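Taurine dioxygenase (Burkholderia ambifaria, PDB 5VN6) probably catalyses the iron- and 2-oxoglutarate-dependent oxygenation of taurine. Local coordinates at residues N26-V31 / R59-A64; D147-Q152 / G230-Y235; Q43-R48 / P194-K199. All blocks are in the same frame, centred on the assembly; numbering follows the deposited sequence.

Interaction 1 (N26-V31 / R59-A64); sequences NLADAV and RAEHVA
The methyl group of Ala28 rests against the carboxylate of Glu61, with CB 3.5 Å from OE2 and almost as close to CD and OE1. One helix turn further on, Val31 continues the contact with both branches: its CG1 meets Ala64 CB at 3.9 Å, while CG2 approaches a backbone carbonyl of the partner helix, 4.1 Å from Glu61 O. The valine divides itself this way because CG1 is anti to its backbone N (chi1 -180°). No hydrogen bond joins the two segments, and the interface is small and lies near the surface. The glutamate chain is extended beyond CG, and its OE1 accepts from the backbone N of Thr58, which holds the carboxylate beside Ala28. On the other side, Asn26 is the N-cap of helix 27-32, its OD1 accepting from Ala28 N at 2.9 Å, with the donor tilted 30° from the carbonyl plane. Further out, Phe65 of helix 59-67 packs on Leu27 and Ala30, and Arg68 NH2 donates to Ala30 O. The short axes approach to 9.0 Å at 60°, a helix-helix crossing made through two alanines, a valine and a glutamate at the periphery of the TauD/TfdA fold.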
loop_
_atom_site.group_PDB
_atom_site.type_symbol
_atom_site.label_atom_id
_atom_site.label_comp_id
_atom_site.label_asym_id
_atom_site.label_seq_id
_atom_site.Cartn_x
_atom_site.Cartn_y
_atom_site.Cartn_z
ATOM N N ASN A 26 -24.761 -14.689 7.703
ATOM C CA ASN A 26 -24.219 -15.400 8.848
ATOM C C ASN A 26 -23.496 -16.612 8.284
ATOM O O ASN A 26 -24.124 -17.465 7.646
ATOM C CB ASN A 26 -25.319 -15.830 9.819
ATOM C CG ASN A 26 -24.766 -16.389 11.116
ATOM O OD1 ASN A 26 -23.704 -17.016 11.133
ATOM N ND2 ASN A 26 -25.520 -16.224 12.200
ATOM N N LEU A 27 -22.179 -16.676 8.500
ATOM C CA LEU A 27 -21.391 -17.760 7.929
ATOM C C LEU A 27 -21.899 -19.105 8.399
ATOM O O LEU A 27 -21.803 -20.091 7.664
ATOM C CB LEU A 27 -19.910 -17.590 8.274
ATOM C CG LEU A 27 -19.232 -16.461 7.494
ATOM C CD1 LEU A 27 -17.731 -16.442 7.744
ATOM C CD2 LEU A 27 -19.536 -16.603 5.998
ATOM N N ALA A 28 -22.455 -19.157 9.615
ATOM C CA ALA A 28 -23.009 -20.403 10.143
ATOM C C ALA A 28 -24.087 -20.960 9.228
ATOM O O ALA A 28 -24.215 -22.183 9.075
ATOM C CB ALA A 28 -23.580 -20.184 11.546
ATOM N N ASP A 29 -24.899 -20.078 8.638
ATOM C CA ASP A 29 -25.980 -20.547 7.782
ATOM C C ASP A 29 -25.449 -21.183 6.501
ATOM O O ASP A 29 -26.111 -22.050 5.927
ATOM C CB ASP A 29 -26.935 -19.394 7.472
ATOM C CG ASP A 29 -27.642 -18.866 8.716
ATOM O OD1 ASP A 29 -27.714 -19.586 9.736
ATOM O OD2 ASP A 29 -28.140 -17.725 8.671
ATOM N N ALA A 30 -24.270 -20.767 6.034
ATOM C CA ALA A 30 -23.715 -21.327 4.807
ATOM C C ALA A 30 -23.230 -22.757 4.984
ATOM O O ALA A 30 -22.959 -23.437 3.986
ATOM C CB ALA A 30 -22.576 -20.459 4.291
ATOM N N VAL A 31 -23.080 -23.226 6.220
ATOM C CA VAL A 31 -22.682 -24.615 6.417
ATOM C C VAL A 31 -23.705 -25.559 5.792
ATOM O O VAL A 31 -23.341 -26.494 5.072
ATOM C CB VAL A 31 -22.463 -24.904 7.910
ATOM C CG1 VAL A 31 -22.043 -26.350 8.096
ATOM C CG2 VAL A 31 -21.384 -23.965 8.463
ATOM N N ARG A 59 -16.274 -22.267 16.888
ATOM C CA ARG A 59 -15.109 -22.775 16.179
ATOM C C ARG A 59 -15.479 -23.952 15.288
ATOM O O ARG A 59 -14.962 -24.078 14.170
ATOM C CB ARG A 59 -14.017 -23.119 17.189
ATOM C CG ARG A 59 -13.630 -21.880 18.003
ATOM C CD ARG A 59 -12.749 -22.190 19.201
ATOM N NE ARG A 59 -12.032 -21.006 19.679
ATOM C CZ ARG A 59 -12.608 -19.943 20.236
ATOM N NH1 ARG A 59 -13.926 -19.892 20.392
ATOM N NH2 ARG A 59 -11.860 -18.922 20.638
ATOM N N ALA A 60 -16.401 -24.808 15.749
ATOM C CA ALA A 60 -16.888 -25.876 14.885
ATOM C C ALA A 60 -17.519 -25.296 13.622
ATOM O O ALA A 60 -17.286 -25.802 12.519
ATOM C CB ALA A 60 -17.870 -26.778 15.645
ATOM N N GLU A 61 -18.287 -24.206 13.754
ATOM C CA GLU A 61 -18.874 -23.578 12.569
ATOM C C GLU A 61 -17.814 -22.933 11.679
ATOM O O GLU A 61 -17.903 -23.019 10.448
ATOM C CB GLU A 61 -19.933 -22.549 12.969
ATOM C CG GLU A 61 -21.102 -23.142 13.738
ATOM C CD GLU A 61 -22.075 -22.091 14.241
ATOM O OE1 GLU A 61 -21.627 -20.988 14.610
ATOM O OE2 GLU A 61 -23.291 -22.382 14.288
ATOM N N HIS A 62 -16.807 -22.284 12.278
ATOM C CA HIS A 62 -15.695 -21.729 11.502
ATOM C C HIS A 62 -15.016 -22.824 10.691
ATOM O O HIS A 62 -14.750 -22.663 9.492
ATOM C CB HIS A 62 -14.694 -21.048 12.453
ATOM C CG HIS A 62 -13.517 -20.395 11.780
ATOM N ND1 HIS A 62 -12.630 -19.590 12.471
ATOM C CD2 HIS A 62 -13.076 -20.422 10.498
ATOM C CE1 HIS A 62 -11.693 -19.156 11.645
ATOM N NE2 HIS A 62 -11.939 -19.648 10.442
ATOM N N VAL A 63 -14.734 -23.953 11.344
ATOM C CA VAL A 63 -14.094 -25.081 10.685
ATOM C C VAL A 63 -15.010 -25.666 9.615
ATOM O O VAL A 63 -14.591 -25.898 8.478
ATOM C CB VAL A 63 -13.709 -26.131 11.746
ATOM C CG1 VAL A 63 -13.552 -27.507 11.131
ATOM C CG2 VAL A 63 -12.428 -25.697 12.456
ATOM N N ALA A 64 -16.276 -25.905 9.963
ATOM C CA ALA A 64 -17.208 -26.508 9.015
ATOM C C ALA A 64 -17.487 -25.597 7.820
ATOM O O ALA A 64 -17.713 -26.092 6.708
ATOM C CB ALA A 64 -18.510 -26.878 9.719
#

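Interaction 2 (D147-Q152 / G230-Y235); sequences DHVKQQ and GQLLHY
Tyr235 reaches across to Val149 with one ring atom, CE2, which lies 4.1 Å from CG1 and equally far from CG2, so that both valine branches bear on the same corner of the ring. CG1 comes in obliquely to the ring plane. The valine has CG1 anti to the backbone N (chi1 179°) and CG2 beside it, and this spreads the two methyls before the tyrosine. CG1 also meets Leu232, more loosely, at 4.4 Å from CD1. The other leucine branch, CD2, touches Gln152 CG at 3.8 Å; the glutamine thus contributes the aliphatic part of its chain. Its chi2 of 93° bends the chain beyond that methylene. Leu232 and Tyr235, one turn apart on helix 228-237, both carry CG anti to the backbone N, and both extend toward helix 147-153. Within the latter, Val149 CG2 also sits 3.6 Å above one face of the His148 ring, offset toward its rim. No hydrogen bond crosses the interface. Around it, Phe210 and Leu156 pack on Leu232, Pro146 on Tyr235 and Phe213 on Gln152, while Arg218 NH1 donates to Gln152 O. The axes stay 12.5 Å apart at an angle of 118°, a wide separation bridged by long side chains: an apolar helix-helix contact on the outside of this cupin-clan fold, away from the metal site.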
loop_
_atom_site.group_PDB
_atom_site.type_symbol
_atom_site.label_atom_id
_atom_site.label_comp_id
_atom_site.label_asym_id
_atom_site.label_seq_id
_atom_site.Cartn_x
_atom_site.Cartn_y
_atom_site.Cartn_z
ATOM N N ASP A 147 3.294 -5.619 -22.829
ATOM C CA ASP A 147 3.362 -6.762 -23.734
ATOM C C ASP A 147 4.731 -7.429 -23.729
ATOM O O ASP A 147 4.827 -8.662 -23.737
ATOM C CB ASP A 147 3.004 -6.336 -25.163
ATOM C CG ASP A 147 1.545 -6.001 -25.314
ATOM O OD1 ASP A 147 0.746 -6.515 -24.502
ATOM O OD2 ASP A 147 1.199 -5.241 -26.248
ATOM N N HIS A 148 5.806 -6.638 -23.724
ATOM C CA HIS A 148 7.130 -7.243 -23.803
ATOM C C HIS A 148 7.487 -7.982 -22.518
ATOM O O HIS A 148 8.315 -8.897 -22.547
ATOM C CB HIS A 148 8.186 -6.187 -24.149
ATOM C CG HIS A 148 8.580 -5.315 -22.994
ATOM N ND1 HIS A 148 7.946 -4.123 -22.712
ATOM C CD2 HIS A 148 9.556 -5.451 -22.063
ATOM C CE1 HIS A 148 8.501 -3.572 -21.644
ATOM N NE2 HIS A 148 9.481 -4.358 -21.232
ATOM N N VAL A 149 6.891 -7.605 -21.384
ATOM C CA VAL A 149 7.129 -8.364 -20.157
ATOM C C VAL A 149 6.366 -9.678 -20.204
ATOM O O VAL A 149 6.856 -10.714 -19.744
ATOM C CB VAL A 149 6.746 -7.545 -18.905
ATOM C CG1 VAL A 149 6.992 -8.396 -17.606
ATOM C CG2 VAL A 149 7.545 -6.240 -18.849
ATOM N N LYS A 150 5.141 -9.653 -20.734
ATOM C CA LYS A 150 4.364 -10.880 -20.830
ATOM C C LYS A 150 5.061 -11.899 -21.726
ATOM O O LYS A 150 5.150 -13.085 -21.383
ATOM C CB LYS A 150 2.960 -10.574 -21.354
ATOM C CG LYS A 150 2.065 -9.842 -20.354
ATOM C CD LYS A 150 0.697 -9.578 -20.975
ATOM C CE LYS A 150 -0.218 -8.851 -20.006
ATOM N NZ LYS A 150 -1.532 -8.476 -20.599
ATOM N N GLN A 151 5.565 -11.449 -22.877
ATOM C CA GLN A 151 6.330 -12.332 -23.754
ATOM C C GLN A 151 7.567 -12.877 -23.047
ATOM O O GLN A 151 7.861 -14.075 -23.121
ATOM C CB GLN A 151 6.720 -11.584 -25.029
ATOM C CG GLN A 151 5.536 -11.135 -25.869
ATOM C CD GLN A 151 5.911 -10.078 -26.885
ATOM O OE1 GLN A 151 7.018 -10.091 -27.432
ATOM N NE2 GLN A 151 4.981 -9.168 -27.164
ATOM N N GLN A 152 8.288 -12.007 -22.340
ATOM C CA GLN A 152 9.520 -12.396 -21.670
ATOM C C GLN A 152 9.284 -13.422 -20.560
ATOM O O GLN A 152 10.132 -14.295 -20.343
ATOM C CB GLN A 152 10.191 -11.138 -21.100
ATOM C CG GLN A 152 11.420 -11.379 -20.215
ATOM C CD GLN A 152 12.753 -11.330 -20.948
ATOM O OE1 GLN A 152 12.875 -11.785 -22.081
ATOM N NE2 GLN A 152 13.765 -10.758 -20.291
ATOM N N GLY A 230 17.609 -11.216 -11.855
ATOM C CA GLY A 230 17.133 -10.716 -10.575
ATOM C C GLY A 230 16.409 -9.382 -10.685
ATOM O O GLY A 230 15.475 -9.115 -9.931
ATOM N N GLN A 231 16.834 -8.525 -11.612
ATOM C CA GLN A 231 16.144 -7.255 -11.795
ATOM C C GLN A 231 14.712 -7.465 -12.297
ATOM O O GLN A 231 13.774 -6.797 -11.838
ATOM C CB GLN A 231 16.964 -6.367 -12.736
ATOM C CG GLN A 231 18.230 -5.769 -12.071
ATOM C CD GLN A 231 19.168 -5.085 -13.076
ATOM O OE1 GLN A 231 19.116 -5.369 -14.262
ATOM N NE2 GLN A 231 19.995 -4.159 -12.601
ATOM N N LEU A 232 14.516 -8.404 -13.221
ATOM C CA LEU A 232 13.166 -8.705 -13.682
ATOM C C LEU A 232 12.314 -9.254 -12.554
ATOM O O LEU A 232 11.143 -8.871 -12.404
ATOM C CB LEU A 232 13.208 -9.707 -14.845
ATOM C CG LEU A 232 11.845 -10.204 -15.365
ATOM C CD1 LEU A 232 10.970 -9.057 -15.894
ATOM C CD2 LEU A 232 12.040 -11.273 -16.443
ATOM N N LEU A 233 12.887 -10.148 -11.738
ATOM C CA LEU A 233 12.128 -10.700 -10.624
ATOM C C LEU A 233 11.702 -9.597 -9.664
ATOM O O LEU A 233 10.536 -9.546 -9.242
ATOM C CB LEU A 233 12.947 -11.786 -9.913
ATOM C CG LEU A 233 12.315 -12.428 -8.669
ATOM C CD1 LEU A 233 10.968 -13.086 -9.002
ATOM C CD2 LEU A 233 13.250 -13.408 -7.969
ATOM N N HIS A 234 12.615 -8.661 -9.365
ATOM C CA HIS A 234 12.265 -7.533 -8.499
ATOM C C HIS A 234 11.123 -6.713 -9.079
ATOM O O HIS A 234 10.213 -6.301 -8.347
ATOM C CB HIS A 234 13.493 -6.657 -8.257
ATOM C CG HIS A 234 14.548 -7.350 -7.455
ATOM N ND1 HIS A 234 15.850 -6.904 -7.370
ATOM C CD2 HIS A 234 14.491 -8.490 -6.719
ATOM C CE1 HIS A 234 16.547 -7.729 -6.602
ATOM N NE2 HIS A 234 15.742 -8.693 -6.184
ATOM N N TYR A 235 11.144 -6.492 -10.395
ATOM C CA TYR A 235 10.072 -5.751 -11.042
ATOM C C TYR A 235 8.736 -6.473 -10.891
ATOM O O TYR A 235 7.707 -5.844 -10.622
ATOM C CB TYR A 235 10.420 -5.543 -12.520
ATOM C CG TYR A 235 9.277 -5.022 -13.356
ATOM C CD1 TYR A 235 9.043 -3.646 -13.496
ATOM C CD2 TYR A 235 8.431 -5.903 -14.023
ATOM C CE1 TYR A 235 7.984 -3.173 -14.290
ATOM C CE2 TYR A 235 7.391 -5.443 -14.802
ATOM C CZ TYR A 235 7.178 -4.086 -14.937
ATOM O OH TYR A 235 6.127 -3.673 -15.700
#

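Interaction 3 (Q43-R48 / P194-K199); sequences QLLRHR and PETGEK
The carboxylate of Glu198 lies at the edge of the Arg48 guanidinium, the two planes 30° apart, in an end-on bidentate salt bridge. NH1 donates to OE1 at 2.8 Å and NH2 to OE2 at 2.7 Å, both bonds nearly straight (165° and 167°). Each oxygen is met on its syn side and lies close to the guanidinium plane, although the donors stand somewhat out of the carboxylate plane. In this TauD/TfdA fold the bridge ties the C-terminal end of helix 34-47 to the loop between strands 185-192 and 199-201. Arg48 is the first residue beyond the helix and has positive phi; its side chain bends at chi2 and then runs extended to the carboxylate, which arrives from the opposite direction. Val139 of helix 138-143 touches both side chains. The arginine side chain is about 10 Å from that of His266, so the bridge lies near the magnesium site without belonging to its coordination shell, to which His106, Asp108 and His266 contribute. Beside the ion pair, Leu45 CD2 lies 4.3 Å from Thr196 CG2 and 4.1 Å from Glu195 OE2, the leucine and Glu195 crossing at about a right angle. Glu195 is engaged in salt bridges with Arg41 and Arg262. A second grip on Glu198 comes from its own loop: Thr196 OG1 accepts from Glu198 N in an ST turn and donates to OE1 at 2.7 Å, on the anti side and from the face opposite to Arg48 NH1.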
loop_
_atom_site.group_PDB
_atom_site.type_symbol
_atom_site.label_atom_id
_atom_site.label_comp_id
_atom_site.label_asym_id
_atom_site.label_seq_id
_atom_site.Cartn_x
_atom_site.Cartn_y
_atom_site.Cartn_z
ATOM N N GLN A 43 -18.849 -15.327 -5.325
ATOM C CA GLN A 43 -18.331 -13.994 -5.003
ATOM C C GLN A 43 -16.841 -14.031 -4.686
ATOM O O GLN A 43 -16.105 -13.121 -5.080
ATOM C CB GLN A 43 -19.110 -13.379 -3.839
ATOM C CG GLN A 43 -20.585 -13.085 -4.108
ATOM C CD GLN A 43 -20.826 -12.139 -5.287
ATOM O OE1 GLN A 43 -20.029 -11.248 -5.569
ATOM N NE2 GLN A 43 -21.964 -12.311 -5.951
ATOM N N LEU A 44 -16.374 -15.066 -3.981
ATOM C CA LEU A 44 -14.945 -15.166 -3.673
ATOM C C LEU A 44 -14.106 -15.232 -4.947
ATOM O O LEU A 44 -13.056 -14.579 -5.046
ATOM C CB LEU A 44 -14.672 -16.385 -2.780
ATOM C CG LEU A 44 -13.199 -16.645 -2.417
ATOM C CD1 LEU A 44 -12.587 -15.580 -1.511
ATOM C CD2 LEU A 44 -13.017 -18.040 -1.804
ATOM N N LEU A 45 -14.553 -16.009 -5.938
ATOM C CA LEU A 45 -13.796 -16.112 -7.182
ATOM C C LEU A 45 -13.732 -14.776 -7.922
ATOM O O LEU A 45 -12.720 -14.465 -8.556
ATOM C CB LEU A 45 -14.415 -17.182 -8.085
ATOM C CG LEU A 45 -14.221 -18.635 -7.651
ATOM C CD1 LEU A 45 -14.958 -19.571 -8.602
ATOM C CD2 LEU A 45 -12.731 -18.997 -7.578
ATOM N N ARG A 46 -14.779 -13.969 -7.828
ATOM C CA ARG A 46 -14.815 -12.690 -8.542
ATOM C C ARG A 46 -14.054 -11.580 -7.809
ATOM O O ARG A 46 -13.422 -10.734 -8.450
ATOM C CB ARG A 46 -16.274 -12.296 -8.776
ATOM C CG ARG A 46 -16.552 -10.845 -9.079
ATOM C CD ARG A 46 -18.065 -10.635 -9.124
ATOM N NE ARG A 46 -18.697 -11.631 -9.994
ATOM C CZ ARG A 46 -19.926 -12.115 -9.827
ATOM N NH1 ARG A 46 -20.675 -11.707 -8.811
ATOM N NH2 ARG A 46 -20.405 -13.019 -10.676
ATOM N N HIS A 47 -14.117 -11.543 -6.480
ATOM C CA HIS A 47 -13.612 -10.417 -5.702
ATOM C C HIS A 47 -12.333 -10.731 -4.946
ATOM O O HIS A 47 -11.786 -9.840 -4.266
ATOM C CB HIS A 47 -14.691 -9.944 -4.719
ATOM C CG HIS A 47 -15.899 -9.364 -5.390
ATOM N ND1 HIS A 47 -15.845 -8.214 -6.149
ATOM C CD2 HIS A 47 -17.187 -9.782 -5.431
ATOM C CE1 HIS A 47 -17.051 -7.941 -6.620
ATOM N NE2 HIS A 47 -17.881 -8.879 -6.201
ATOM N N ARG A 48 -11.838 -11.967 -5.060
ATOM C CA ARG A 48 -10.553 -12.441 -4.535
ATOM C C ARG A 48 -10.524 -12.577 -3.012
ATOM O O ARG A 48 -9.941 -13.538 -2.487
ATOM C CB ARG A 48 -9.403 -11.535 -4.995
ATOM C CG ARG A 48 -9.467 -11.054 -6.455
ATOM C CD ARG A 48 -9.664 -12.165 -7.441
ATOM N NE ARG A 48 -9.775 -11.669 -8.807
ATOM C CZ ARG A 48 -9.843 -12.457 -9.877
ATOM N NH1 ARG A 48 -9.797 -13.769 -9.724
ATOM N NH2 ARG A 48 -9.932 -11.936 -11.094
ATOM N N PRO A 194 -6.800 -22.376 -11.502
ATOM C CA PRO A 194 -7.448 -23.643 -11.903
ATOM C C PRO A 194 -8.969 -23.561 -12.053
ATOM O O PRO A 194 -9.541 -24.368 -12.800
ATOM C CB PRO A 194 -7.028 -24.623 -10.795
ATOM C CG PRO A 194 -6.732 -23.733 -9.592
ATOM C CD PRO A 194 -6.235 -22.423 -10.140
ATOM N N GLU A 195 -9.659 -22.626 -11.392
ATOM C CA GLU A 195 -11.114 -22.595 -11.551
ATOM C C GLU A 195 -11.599 -21.542 -12.532
ATOM O O GLU A 195 -12.640 -21.737 -13.159
ATOM C CB GLU A 195 -11.815 -22.354 -10.210
ATOM C CG GLU A 195 -11.359 -23.232 -9.072
ATOM C CD GLU A 195 -12.390 -23.304 -7.958
ATOM O OE1 GLU A 195 -13.532 -23.717 -8.220
ATOM O OE2 GLU A 195 -12.066 -22.926 -6.817
ATOM N N THR A 196 -10.845 -20.464 -12.744
ATOM C CA THR A 196 -11.274 -19.422 -13.659
ATOM C C THR A 196 -10.493 -19.393 -14.963
ATOM O O THR A 196 -10.940 -18.748 -15.914
ATOM C CB THR A 196 -11.140 -18.043 -12.998
ATOM O OG1 THR A 196 -9.755 -17.760 -12.811
ATOM C CG2 THR A 196 -11.841 -18.016 -11.640
ATOM N N GLY A 197 -9.344 -20.061 -15.035
ATOM C CA GLY A 197 -8.500 -19.918 -16.200
ATOM C C GLY A 197 -7.751 -18.608 -16.298
ATOM O O GLY A 197 -6.978 -18.429 -17.248
ATOM N N GLU A 198 -7.945 -17.687 -15.352
ATOM C CA GLU A 198 -7.240 -16.416 -15.386
ATOM C C GLU A 198 -5.755 -16.628 -15.132
ATOM O O GLU A 198 -5.355 -17.512 -14.370
ATOM C CB GLU A 198 -7.793 -15.462 -14.322
ATOM C CG GLU A 198 -9.222 -15.021 -14.537
ATOM C CD GLU A 198 -9.818 -14.448 -13.278
ATOM O OE1 GLU A 198 -9.722 -15.120 -12.223
ATOM O OE2 GLU A 198 -10.365 -13.326 -13.329
ATOM N N LYS A 199 -4.933 -15.779 -15.742
ATOM C CA LYS A 199 -3.504 -15.827 -15.480
ATOM C C LYS A 199 -3.153 -14.989 -14.250
ATOM O O LYS A 199 -3.708 -13.908 -14.036
ATOM C CB LYS A 199 -2.718 -15.384 -16.713
ATOM C CG LYS A 199 -2.836 -16.389 -17.877
ATOM C CD LYS A 199 -1.865 -16.037 -19.013
ATOM C CE LYS A 199 -2.076 -16.936 -20.234
ATOM N NZ LYS A 199 -1.131 -16.594 -21.340
HETATM O O HOH W 1 -12.611 -14.306 -11.205
#

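None of the three contacts forms the central core. Interaction 1 is a surface contact and interaction 2 is partly buried; each joins two helices by van der Waals contact, with a carboxylate taking part in interaction 1 and a glutamine methylene in interaction 2, and no hydrogen bond across. They lie on opposite sides of the chain's centre, 42 Å apart between centres. Interaction 3, also a surface contact but the nearest of the three to the chain's centre, joins a helix end to a loop and combines a salt bridge, with Arg48 buried, and a leucine packed beside it. No segment is shared, but helix 27-32 of interaction 1 is followed in the chain by helix 34-47 of interaction 3.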